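Local coordinates for uncharacterized protein (Bordetella bronchiseptica, PDB 4XG0) that probably acts as a kinase in a catabolic pathway for acid sugars, pairing a sugar-binding N-terminal domain with a nucleotide-binding C-terminal one, at residues P26-V31 / A48-Q53; A102-L107 / L128-D133. All blocks are in the same frame, centred on the assembly; numbering follows the deposited sequence.

Interaction 1: P26-V31 / A48-Q53; sequences PYIGIV and AGWATQ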
ATOM      1  N   PRO A  26      18.376   0.655  -3.513  1.00 34.90           N
ATOM      2  CA  PRO A  26      17.456  -0.356  -2.971  1.00 36.16           C
ATOM      3  C   PRO A  26      16.858   0.056  -1.632  1.00 41.67           C
ATOM      4  O   PRO A  26      17.574   0.425  -0.693  1.00 44.40           O
ATOM      5  CB  PRO A  26      18.374  -1.571  -2.810  1.00 42.76           C
ATOM      6  CG  PRO A  26      19.290  -1.427  -3.899  1.00 33.63           C
ATOM      7  CD  PRO A  26      19.640   0.032  -3.914  1.00 42.75           C
ATOM      8  N   TYR A  27      15.542   0.014  -1.567  1.00 28.39           N
ATOM      9  CA  TYR A  27      14.814   0.389  -0.367  1.00 30.51           C
ATOM     10  C   TYR A  27      14.189  -0.821   0.330  1.00 32.56           C
ATOM     11  O   TYR A  27      14.187  -0.898   1.562  1.00 25.39           O
ATOM     12  CB  TYR A  27      13.742   1.396  -0.751  1.00 29.51           C
ATOM     13  CG  TYR A  27      12.867   1.852   0.394  1.00 26.20           C
ATOM     14  CD1 TYR A  27      13.419   2.545   1.476  1.00 32.64           C
ATOM     15  CD2 TYR A  27      11.519   1.627   0.385  1.00 27.40           C
ATOM     16  CE1 TYR A  27      12.635   2.997   2.499  1.00 28.25           C
ATOM     17  CE2 TYR A  27      10.708   2.050   1.438  1.00 18.56           C
ATOM     18  CZ  TYR A  27      11.290   2.743   2.490  1.00 23.93           C
ATOM     19  OH  TYR A  27      10.484   3.182   3.513  1.00 26.75           O
ATOM     20  N   ILE A  28      13.657  -1.759  -0.455  1.00 28.20           N
ATOM     21  CA  ILE A  28      12.972  -2.940   0.085  1.00 22.46           C
ATOM     22  C   ILE A  28      13.666  -4.172  -0.395  1.00 24.75           C
ATOM     23  O   ILE A  28      14.016  -4.280  -1.556  1.00 25.07           O
ATOM     24  CB  ILE A  28      11.531  -2.998  -0.410  1.00 25.97           C
ATOM     25  CG1 ILE A  28      10.710  -1.865   0.194  1.00 25.77           C
ATOM     26  CG2 ILE A  28      10.911  -4.355  -0.087  1.00 23.46           C
ATOM     27  CD1 ILE A  28       9.548  -1.438  -0.665  1.00 22.31           C
ATOM     28  N   GLY A  29      13.916  -5.102   0.510  1.00 24.58           N
ATOM     29  CA  GLY A  29      14.425  -6.406   0.146  1.00 28.24           C
ATOM     30  C   GLY A  29      13.364  -7.469   0.412  1.00 27.83           C
ATOM     31  O   GLY A  29      12.724  -7.457   1.460  1.00 28.22           O
ATOM     32  N   ILE A  30      13.182  -8.378  -0.541  1.00 24.74           N
ATOM     33  CA  ILE A  30      12.283  -9.521  -0.415  1.00 24.03           C
ATOM     34  C   ILE A  30      13.112 -10.824  -0.430  1.00 26.95           C
ATOM     35  O   ILE A  30      13.771 -11.142  -1.412  1.00 27.24           O
ATOM     36  CB  ILE A  30      11.273  -9.593  -1.577  1.00 22.93           C
ATOM     37  CG1 ILE A  30      10.368  -8.375  -1.605  1.00 21.10           C
ATOM     38  CG2 ILE A  30      10.428 -10.865  -1.428  1.00 29.33           C
ATOM     39  CD1 ILE A  30       9.675  -8.262  -2.957  1.00 20.62           C
ATOM     40  N   VAL A  31      13.115 -11.560   0.687  1.00 26.14           N
ATOM     41  CA  VAL A  31      13.754 -12.876   0.759  1.00 28.04           C
ATOM     42  C   VAL A  31      12.690 -13.993   0.735  1.00 27.07           C
ATOM     43  O   VAL A  31      11.930 -14.140   1.693  1.00 26.03           O
ATOM     44  CB  VAL A  31      14.553 -13.011   2.074  1.00 28.87           C
ATOM     45  CG1 VAL A  31      15.250 -14.362   2.140  1.00 30.72           C
ATOM     46  CG2 VAL A  31      15.558 -11.899   2.205  1.00 33.70           C
ATOM     47  N   ALA A  48       2.459  -2.135  -7.830  1.00 18.24           N
ATOM     48  CA  ALA A  48       2.273  -0.937  -6.995  1.00 16.37           C
ATOM     49  C   ALA A  48       3.228   0.232  -7.339  1.00 18.79           C
ATOM     50  O   ALA A  48       3.320   1.251  -6.628  1.00 22.37           O
ATOM     51  CB  ALA A  48       2.367  -1.332  -5.560  1.00 20.48           C
ATOM     52  N   GLY A  49       3.944   0.055  -8.444  1.00 16.97           N
ATOM     53  CA  GLY A  49       4.805   1.074  -8.978  1.00 17.53           C
ATOM     54  C   GLY A  49       6.289   0.998  -8.711  1.00 19.44           C
ATOM     55  O   GLY A  49       7.041   1.821  -9.221  1.00 19.62           O
ATOM     56  N   TRP A  50       6.705   0.039  -7.899  1.00 16.04           N
ATOM     57  CA  TRP A  50       8.117  -0.108  -7.557  1.00 19.01           C
ATOM     58  C   TRP A  50       8.947  -0.700  -8.698  1.00 20.99           C
ATOM     59  O   TRP A  50       8.593  -1.730  -9.260  1.00 21.66           O
ATOM     60  CB  TRP A  50       8.264  -1.002  -6.346  1.00 16.65           C
ATOM     61  CG  TRP A  50       7.651  -0.494  -5.073  1.00 15.88           C
ATOM     62  CD1 TRP A  50       6.433  -0.877  -4.523  1.00 15.54           C
ATOM     63  CD2 TRP A  50       8.216   0.454  -4.161  1.00 18.81           C
ATOM     64  NE1 TRP A  50       6.241  -0.199  -3.348  1.00 16.93           N
ATOM     65  CE2 TRP A  50       7.314   0.594  -3.085  1.00 17.51           C
ATOM     66  CE3 TRP A  50       9.416   1.175  -4.127  1.00 25.72           C
ATOM     67  CZ2 TRP A  50       7.572   1.460  -1.990  1.00 21.72           C
ATOM     68  CZ3 TRP A  50       9.667   2.039  -3.037  1.00 22.09           C
ATOM     69  CH2 TRP A  50       8.747   2.141  -1.971  1.00 22.44           C
ATOM     70  N   ALA A  51      10.078  -0.076  -9.005  1.00 19.45           N
ATOM     71  CA  ALA A  51      11.055  -0.669  -9.905  1.00 21.46           C
ATOM     72  C   ALA A  51      11.693  -1.846  -9.181  1.00 22.49           C
ATOM     73  O   ALA A  51      12.326  -1.675  -8.128  1.00 22.89           O
ATOM     74  CB  ALA A  51      12.113   0.349 -10.298  1.00 22.89           C
ATOM     75  N   THR A  52      11.502  -3.038  -9.740  1.00 22.98           N
ATOM     76  CA  THR A  52      11.750  -4.289  -9.005  1.00 23.53           C
ATOM     77  C   THR A  52      12.683  -5.197  -9.795  1.00 25.76           C
ATOM     78  O   THR A  52      12.491  -5.407 -10.992  1.00 26.28           O
ATOM     79  CB  THR A  52      10.439  -5.026  -8.759  1.00 21.92           C
ATOM     80  OG1 THR A  52       9.566  -4.204  -7.983  1.00 21.63           O
ATOM     81  CG2 THR A  52      10.676  -6.335  -8.029  1.00 22.57           C
ATOM     82  N   GLN A  53      13.725  -5.690  -9.141  1.00 27.24           N
ATOM     83  CA  GLN A  53      14.648  -6.615  -9.760  1.00 29.51           C
ATOM     84  C   GLN A  53      14.523  -7.975  -9.106  1.00 29.68           C
ATOM     85  O   GLN A  53      14.299  -8.045  -7.909  1.00 28.72           O
ATOM     86  CB  GLN A  53      16.073  -6.123  -9.578  1.00 31.51           C
ATOM     87  CG  GLN A  53      16.382  -4.834 -10.217  1.00 44.88           C
ATOM     88  CD  GLN A  53      17.113  -4.983 -11.539  1.00 51.01           C
ATOM     89  OE1 GLN A  53      17.590  -6.066 -11.889  1.00 51.89           O
ATOM     90  NE2 GLN A  53      17.218  -3.879 -12.273  1.00 49.20           N
TER
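The carbonyl O of Trp50, whose indole meets Tyr27 and Ile28 across the contact, takes a 2.9 Å hydrogen bond from Thr52 OG1, which sits well above the carbonyl plane. This short bridge pins the turn leading into strand 52-54, the far end of a beta-alpha-beta crossover: strand 28-32 runs into helix 35-47, and the chain returns to the same parallel sheet with strand 73-77 lying between the two. Just before Trp50 the helix ends in a Schellman motif. Gly49, with positive phi, is its C-prime residue; Gly49 N bonds back to Val46 O and Trp50 N to Phe45 O.

From that turn the indole reaches toward the start of strand 28-32. Ile28 touches it with one methyl. CD1 lies over one face of the six-membered ring, 3.8 Å from its centroid and only 13° off the normal, a CH-pi contact. The two side chains meet at about a right angle, and CD1 is nearest to Trp50 CZ2, at 3.7 Å. With its CG anti to the backbone N (chi1 178°), Tyr27 swings its ring past the outer end of the indole. The two ring planes are nearly parallel, yet slid so far apart, with centroids 5.8 Å from each other, that they barely overlap. The tyrosine ring is stepped off the indole plane and displaced past its end, so the two make only a marginal offset contact.

The polar edge of the indole is also tied down: Trp50 NE1 donates to Ala247 O in helix 240-252, which helps hold the ring's rotation while Val73 of the intervening strand and Arg424 near the C-terminus also touch it. The hydroxyphenyl ring of Tyr27 makes its closest approach where CD2 comes to 3.7 Å from Trp50 CH2.

Interaction 2: A102-L107 / L128-D133; sequences AGVQRL and LAWGED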
ATOM      1  N   ALA A 102      23.597  -3.398   1.724  1.00 55.86           N
ATOM      2  CA  ALA A 102      23.320  -2.673   0.477  1.00 50.93           C
ATOM      3  C   ALA A 102      22.388  -1.472   0.638  1.00 48.66           C
ATOM      4  O   ALA A 102      22.030  -0.842  -0.343  1.00 43.77           O
ATOM      5  CB  ALA A 102      22.747  -3.614  -0.576  1.00 47.32           C
ATOM      6  N   GLY A 103      21.997  -1.155   1.866  1.00 47.90           N
ATOM      7  CA  GLY A 103      21.187   0.025   2.106  1.00 48.36           C
ATOM      8  C   GLY A 103      19.685  -0.198   2.214  1.00 35.02           C
ATOM      9  O   GLY A 103      18.949   0.757   2.430  1.00 38.23           O
ATOM     10  N   VAL A 104      19.225  -1.440   2.055  1.00 33.71           N
ATOM     11  CA  VAL A 104      17.815  -1.764   2.197  1.00 36.57           C
ATOM     12  C   VAL A 104      17.308  -1.368   3.570  1.00 34.23           C
ATOM     13  O   VAL A 104      17.993  -1.566   4.576  1.00 31.35           O
ATOM     14  CB  VAL A 104      17.565  -3.262   1.960  1.00 42.23           C
ATOM     15  CG1 VAL A 104      16.172  -3.625   2.330  1.00 43.25           C
ATOM     16  CG2 VAL A 104      17.825  -3.605   0.503  1.00 45.57           C
ATOM     17  N   GLN A 105      16.134  -0.754   3.605  1.00 28.10           N
ATOM     18  CA  GLN A 105      15.554  -0.249   4.852  1.00 33.19           C
ATOM     19  C   GLN A 105      14.229  -0.903   5.248  1.00 29.97           C
ATOM     20  O   GLN A 105      13.725  -0.659   6.350  1.00 27.20           O
ATOM     21  CB  GLN A 105      15.311   1.245   4.752  1.00 38.56           C
ATOM     22  CG  GLN A 105      16.545   2.054   4.480  1.00 48.53           C
ATOM     23  CD  GLN A 105      16.199   3.498   4.249  1.00 52.28           C
ATOM     24  OE1 GLN A 105      15.654   4.165   5.134  1.00 59.43           O
ATOM     25  NE2 GLN A 105      16.473   3.985   3.049  1.00 48.48           N
ATOM     26  N   ARG A 106      13.653  -1.685   4.344  1.00 29.08           N
ATOM     27  CA  ARG A 106      12.515  -2.530   4.702  1.00 29.17           C
ATOM     28  C   ARG A 106      12.790  -3.955   4.234  1.00 30.79           C
ATOM     29  O   ARG A 106      13.270  -4.164   3.125  1.00 27.26           O
ATOM     30  CB  ARG A 106      11.218  -1.980   4.064  1.00 22.13           C
ATOM     31  CG  ARG A 106      10.857  -0.587   4.596  1.00 25.56           C
ATOM     32  CD  ARG A 106      10.429  -0.609   6.062  1.00 33.57           C
ATOM     33  NE  ARG A 106       9.877   0.668   6.513  1.00 27.18           N
ATOM     34  CZ  ARG A 106      10.592   1.738   6.862  1.00 30.89           C
ATOM     35  NH1 ARG A 106      11.924   1.718   6.839  1.00 32.38           N
ATOM     36  NH2 ARG A 106       9.969   2.839   7.264  1.00 34.80           N
ATOM     37  N   LEU A 107      12.474  -4.925   5.079  1.00 24.14           N
ATOM     38  CA  LEU A 107      12.656  -6.335   4.756  1.00 22.50           C
ATOM     39  C   LEU A 107      11.342  -7.119   4.817  1.00 22.31           C
ATOM     40  O   LEU A 107      10.634  -7.041   5.827  1.00 26.10           O
ATOM     41  CB  LEU A 107      13.590  -6.987   5.765  1.00 22.82           C
ATOM     42  CG  LEU A 107      13.994  -8.420   5.471  1.00 23.63           C
ATOM     43  CD1 LEU A 107      14.875  -8.428   4.263  1.00 28.00           C
ATOM     44  CD2 LEU A 107      14.728  -9.074   6.665  1.00 32.49           C
ATOM     45  N   LEU A 128      17.518 -11.746  13.401  1.00 38.38           N
ATOM     46  CA  LEU A 128      18.757 -11.405  14.090  1.00 42.99           C
ATOM     47  C   LEU A 128      19.697 -10.657  13.143  1.00 44.45           C
ATOM     48  O   LEU A 128      20.385  -9.716  13.541  1.00 45.27           O
ATOM     49  CB  LEU A 128      19.433 -12.668  14.598  1.00 48.73           C
ATOM     50  CG  LEU A 128      18.744 -13.340  15.783  1.00 53.01           C
ATOM     51  CD1 LEU A 128      19.471 -14.631  16.130  1.00 61.68           C
ATOM     52  CD2 LEU A 128      18.715 -12.399  16.977  1.00 54.99           C
ATOM     53  N   ALA A 129      19.709 -11.078  11.883  1.00 42.79           N
ATOM     54  CA  ALA A 129      20.592 -10.483  10.894  1.00 40.52           C
ATOM     55  C   ALA A 129      20.120  -9.080  10.544  1.00 40.86           C
ATOM     56  O   ALA A 129      20.925  -8.229  10.142  1.00 40.55           O
ATOM     57  CB  ALA A 129      20.666 -11.350   9.651  1.00 39.76           C
ATOM     58  N   TRP A 130      18.812  -8.845  10.693  1.00 36.60           N
ATOM     59  CA  TRP A 130      18.217  -7.555  10.328  1.00 46.20           C
ATOM     60  C   TRP A 130      18.501  -6.516  11.407  1.00 44.04           C
ATOM     61  O   TRP A 130      18.905  -5.398  11.104  1.00 41.11           O
ATOM     62  CB  TRP A 130      16.711  -7.690  10.072  1.00 32.05           C
ATOM     63  CG  TRP A 130      16.043  -6.410   9.630  1.00 30.76           C
ATOM     64  CD1 TRP A 130      15.157  -5.660  10.342  1.00 35.19           C
ATOM     65  CD2 TRP A 130      16.223  -5.728   8.370  1.00 29.87           C
ATOM     66  NE1 TRP A 130      14.767  -4.551   9.603  1.00 36.57           N
ATOM     67  CE2 TRP A 130      15.412  -4.578   8.397  1.00 30.52           C
ATOM     68  CE3 TRP A 130      16.996  -5.983   7.229  1.00 33.95           C
ATOM     69  CZ2 TRP A 130      15.329  -3.692   7.309  1.00 28.32           C
ATOM     70  CZ3 TRP A 130      16.923  -5.106   6.164  1.00 34.36           C
ATOM     71  CH2 TRP A 130      16.110  -3.966   6.218  1.00 36.49           C
ATOM     72  N   GLY A 131      18.322  -6.879  12.670  1.00 41.08           N
ATOM     73  CA  GLY A 131      18.681  -5.958  13.740  1.00 51.54           C
ATOM     74  C   GLY A 131      18.352  -6.489  15.119  1.00 49.21           C
ATOM     75  O   GLY A 131      17.536  -7.396  15.268  1.00 46.94           O
ATOM     76  N   GLU A 132      18.976  -5.909  16.136  1.00 62.06           N
ATOM     77  CA  GLU A 132      18.761  -6.369  17.496  1.00 64.54           C
ATOM     78  C   GLU A 132      17.342  -6.046  17.944  1.00 58.70           C
ATOM     79  O   GLU A 132      16.684  -6.859  18.592  1.00 60.56           O
ATOM     80  CB  GLU A 132      19.796  -5.754  18.440  1.00 75.71           C
ATOM     81  CG  GLU A 132      21.198  -6.302  18.213  1.00 82.63           C
ATOM     82  CD  GLU A 132      22.161  -5.987  19.348  1.00 90.15           C
ATOM     83  OE1 GLU A 132      21.732  -5.409  20.369  1.00 90.24           O
ATOM     84  OE2 GLU A 132      23.357  -6.326  19.214  1.00 92.28           O
ATOM     85  N   ASP A 133      16.861  -4.867  17.569  1.00 55.45           N
ATOM     86  CA  ASP A 133      15.501  -4.457  17.894  1.00 55.98           C
ATOM     87  C   ASP A 133      14.479  -4.956  16.866  1.00 43.80           C
ATOM     88  O   ASP A 133      13.351  -4.494  16.869  1.00 43.06           O
ATOM     89  CB  ASP A 133      15.413  -2.926  17.967  1.00 62.82           C
ATOM     90  CG  ASP A 133      15.582  -2.255  16.597  1.00 70.34           C
ATOM     91  OD1 ASP A 133      16.051  -2.923  15.644  1.00 68.27           O
ATOM     92  OD2 ASP A 133      15.253  -1.052  16.477  1.00 70.80           O
TER
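Extended first torsions on both partners (chi1 -177° for Trp130, -174° for Leu107) send their side chains past each other in opposite directions, laying the Trp130 indole over the start of strand 106-110. Leu107 CB sits almost on the ring normal, 3.7 Å from the centroid of the six-membered ring, in a CH-pi contact. Its CD2 extends the same contact to Trp130 CE3, 3.9 Å away.

The outer end of the indole runs into the main chain of the loop before the strand. Gln105 O lies at the ring edge, 3.6 Å from Trp130 CZ2, while Val104 O stands 3.5 Å from Trp130 CH2. The Val104 side chain adds CG1, which packs on that same CH2 carbon. The hydrogen bond to Gln105 O comes from Arg106 NH1, which reaches back at 3.0 Å, nearly straight, with the oxygen in the guanidinium plane although the nitrogen stands well above the carbonyl plane.

Trp130 NE1 donates to Gln232 O. The tryptophan closes helix 119-130, its carbonyl bonded to Arg100 NH1 of helix 85-101; Leu107, on the face of the ring, also meets Val96 of that helix, and both Leu107 and Trp130 touch Val235 of strand 234-238.

Overall arrangement
Interactions 1 and 2 come in series along the chain, the first complete before the second begins, and their centres lie 15 Å apart within the sugar-binding N-terminal domain. They share its parallel sheet, in which strands 28-32 and 106-110 are neighbours. The two are joined directly: Tyr27 O lies 2.8 Å from Gln105 N and Gly29 N lies 2.9 Å from Arg106 O, both probable hydrogen bonds, and Val104 CG1 packs against the same backbone. Each places a tryptophan from a helix end or the turn after it against the beginning of one of these strands, so two connections of the alpha/beta domain are packed onto adjacent strands of one sheet.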